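Local structure of ribokinase (Thermotoga maritima, 1VM7) at residues 34-37 / 38-41. The protein probably phosphorylates ribose at O-5 with ATP and magnesium, as a homodimeric ribokinase of the PfkB carbohydrate kinase family. Numbering follows the deposited sequence.
Sequences FTKP and GETQ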
ATOM      1  N   PHE A  34      15.123   3.661   3.048  1.00 31.77           N
ATOM      2  CA  PHE A  34      14.331   3.712   1.842  1.00 32.44           C
ATOM      3  C   PHE A  34      14.696   2.511   0.979  1.00 32.33           C
ATOM      4  O   PHE A  34      15.874   2.267   0.690  1.00 32.31           O
ATOM      5  CB  PHE A  34      14.541   5.025   1.081  1.00 32.94           C
ATOM      6  CG  PHE A  34      13.800   6.199   1.684  1.00 33.09           C
ATOM      7  CD1 PHE A  34      12.423   6.197   1.754  1.00 33.38           C
ATOM      8  CD2 PHE A  34      14.496   7.306   2.175  1.00 33.69           C
ATOM      9  CE1 PHE A  34      11.738   7.262   2.310  1.00 32.48           C
ATOM     10  CE2 PHE A  34      13.823   8.372   2.710  1.00 32.64           C
ATOM     11  CZ  PHE A  34      12.434   8.348   2.784  1.00 33.51           C
ATOM     12  N   THR A  35      13.679   1.791   0.534  1.00 32.05           N
ATOM     13  CA  THR A  35      13.886   0.641  -0.322  1.00 31.66           C
ATOM     14  C   THR A  35      14.547   1.069  -1.641  1.00 32.57           C
ATOM     15  O   THR A  35      14.105   1.998  -2.317  1.00 32.16           O
ATOM     16  CB  THR A  35      12.591  -0.139  -0.578  1.00 32.11           C
ATOM     17  OG1 THR A  35      11.864  -0.284   0.646  1.00 30.42           O
ATOM     18  CG2 THR A  35      12.883  -1.551  -1.165  1.00 29.78           C
ATOM     19  N   LYS A  36      15.646   0.402  -1.975  1.00 32.50           N
ATOM     20  CA  LYS A  36      16.380   0.694  -3.171  1.00 33.10           C
ATOM     21  C   LYS A  36      15.745  -0.020  -4.385  1.00 33.30           C
ATOM     22  O   LYS A  36      15.064  -1.027  -4.222  1.00 33.59           O
ATOM     23  CB  LYS A  36      17.821   0.200  -2.988  1.00 33.76           C
ATOM     24  CG  LYS A  36      18.573   0.819  -1.805  1.00 34.88           C
ATOM     25  CD  LYS A  36      19.969   0.259  -1.666  1.00 35.23           C
ATOM     26  CE  LYS A  36      19.922  -1.156  -1.089  1.00 39.95           C
ATOM     27  NZ  LYS A  36      19.217  -1.293   0.264  1.00 39.57           N
ATOM     28  N   PRO A  37      15.961   0.495  -5.612  1.00 33.48           N
ATOM     29  CA  PRO A  37      15.547  -0.273  -6.787  1.00 33.71           C
ATOM     30  C   PRO A  37      16.095  -1.711  -6.746  1.00 33.71           C
ATOM     31  O   PRO A  37      17.268  -1.921  -6.431  1.00 33.48           O
ATOM     32  CB  PRO A  37      16.160   0.515  -7.935  1.00 34.01           C
ATOM     33  CG  PRO A  37      16.125   1.978  -7.379  1.00 34.90           C
ATOM     34  CD  PRO A  37      16.577   1.782  -5.980  1.00 33.51           C
ATOM     35  N   GLY A  38      15.243  -2.693  -7.002  1.00 33.77           N
ATOM     36  CA  GLY A  38      15.678  -4.103  -7.005  1.00 33.81           C
ATOM     37  C   GLY A  38      15.686  -4.741  -5.624  1.00 33.71           C
ATOM     38  O   GLY A  38      15.905  -5.935  -5.484  1.00 33.79           O
ATOM     39  N   GLU A  39      15.444  -3.952  -4.589  1.00 33.72           N
ATOM     40  CA  GLU A  39      15.478  -4.455  -3.231  1.00 33.13           C
ATOM     41  C   GLU A  39      14.087  -4.898  -2.803  1.00 32.68           C
ATOM     42  O   GLU A  39      13.099  -4.260  -3.148  1.00 32.90           O
ATOM     43  CB  GLU A  39      15.992  -3.387  -2.268  1.00 33.46           C
ATOM     44  CG  GLU A  39      16.045  -3.870  -0.809  1.00 34.24           C
ATOM     45  CD  GLU A  39      16.473  -2.805   0.182  1.00 34.73           C
ATOM     46  OE1 GLU A  39      16.661  -1.612  -0.222  1.00 34.05           O
ATOM     47  OE2 GLU A  39      16.596  -3.188   1.374  1.00 33.05           O
ATOM     48  N   THR A  40      14.031  -5.996  -2.052  1.00 32.19           N
ATOM     49  CA  THR A  40      12.846  -6.418  -1.327  1.00 32.74           C
ATOM     50  C   THR A  40      13.137  -6.144   0.145  1.00 33.09           C
ATOM     51  O   THR A  40      14.123  -6.628   0.689  1.00 33.29           O
ATOM     52  CB  THR A  40      12.531  -7.934  -1.533  1.00 32.98           C
ATOM     53  OG1 THR A  40      12.237  -8.185  -2.911  1.00 32.38           O
ATOM     54  CG2 THR A  40      11.312  -8.401  -0.687  1.00 32.52           C
ATOM     55  N   GLN A  41      12.301  -5.360   0.796  1.00 32.97           N
ATOM     56  CA  GLN A  41      12.522  -5.018   2.200  1.00 33.31           C
ATOM     57  C   GLN A  41      11.258  -5.286   2.990  1.00 33.86           C
ATOM     58  O   GLN A  41      10.170  -4.957   2.539  1.00 33.78           O
ATOM     59  CB  GLN A  41      12.888  -3.533   2.336  1.00 33.05           C
ATOM     60  CG  GLN A  41      13.271  -3.149   3.783  1.00 33.07           C
ATOM     61  CD  GLN A  41      13.705  -1.713   3.967  1.00 32.03           C
ATOM     62  OE1 GLN A  41      14.301  -1.372   5.000  1.00 31.84           O
ATOM     63  NE2 GLN A  41      13.394  -0.860   2.999  1.00 25.65           N
TER
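Lys36 and Glu39 are the first and last residues of a type II beta turn, with Pro37 and Gly38 at its corners, that leads from the loop after strand 24-30 into strand 40-51 of the small sheet that forms the lid in ribokinases. Glu39 N closes the turn on Lys36 O at 3.0 Å, and Gly38 has a positive phi of 84°, at which a CB would clash with Pro37 O. The extended Glu39 side chain reaches across to Lys36, CG anti to the backbone N (chi1 180°), bringing the carboxylate to the backbone N of Lys36. Glu39 OE1 is gripped twice there. Lys36 N donates an almost straight bond of 2.9 Å to Glu39 OE1 on its anti side, while Lys36 NZ, brought round by bends at chi3 and chi4, reaches the same Glu39 OE1 at 2.6 Å from above the opposite face of the carboxylate as a salt bridge. The other oxygen, Glu39 OE2, is bonded to His33 NE2. Were Glu39 replaced by an alanine, the Lys36 ammonium and Lys36 N would probably lose the shared oxygen that holds them, leaving the lysine chain freer to swing away from the turn. Thr35 packs its methyl CG2 against Glu39 CB (3.8 Å), and its hydroxyl OG1 is hydrogen-bonded to Glu109 OE2. Thr40 and Gln41 pair in parallel with a strand of the second subunit, so the sheet continues across the dimer interface. The extended Gln41 chain carries its amide back to the loop, where Gln41 NE2 bonds His33 O and donates at 2.9 Å to Thr35 OG1, which lies close to the amide plane, though the N-H...O angle is bent to 135°.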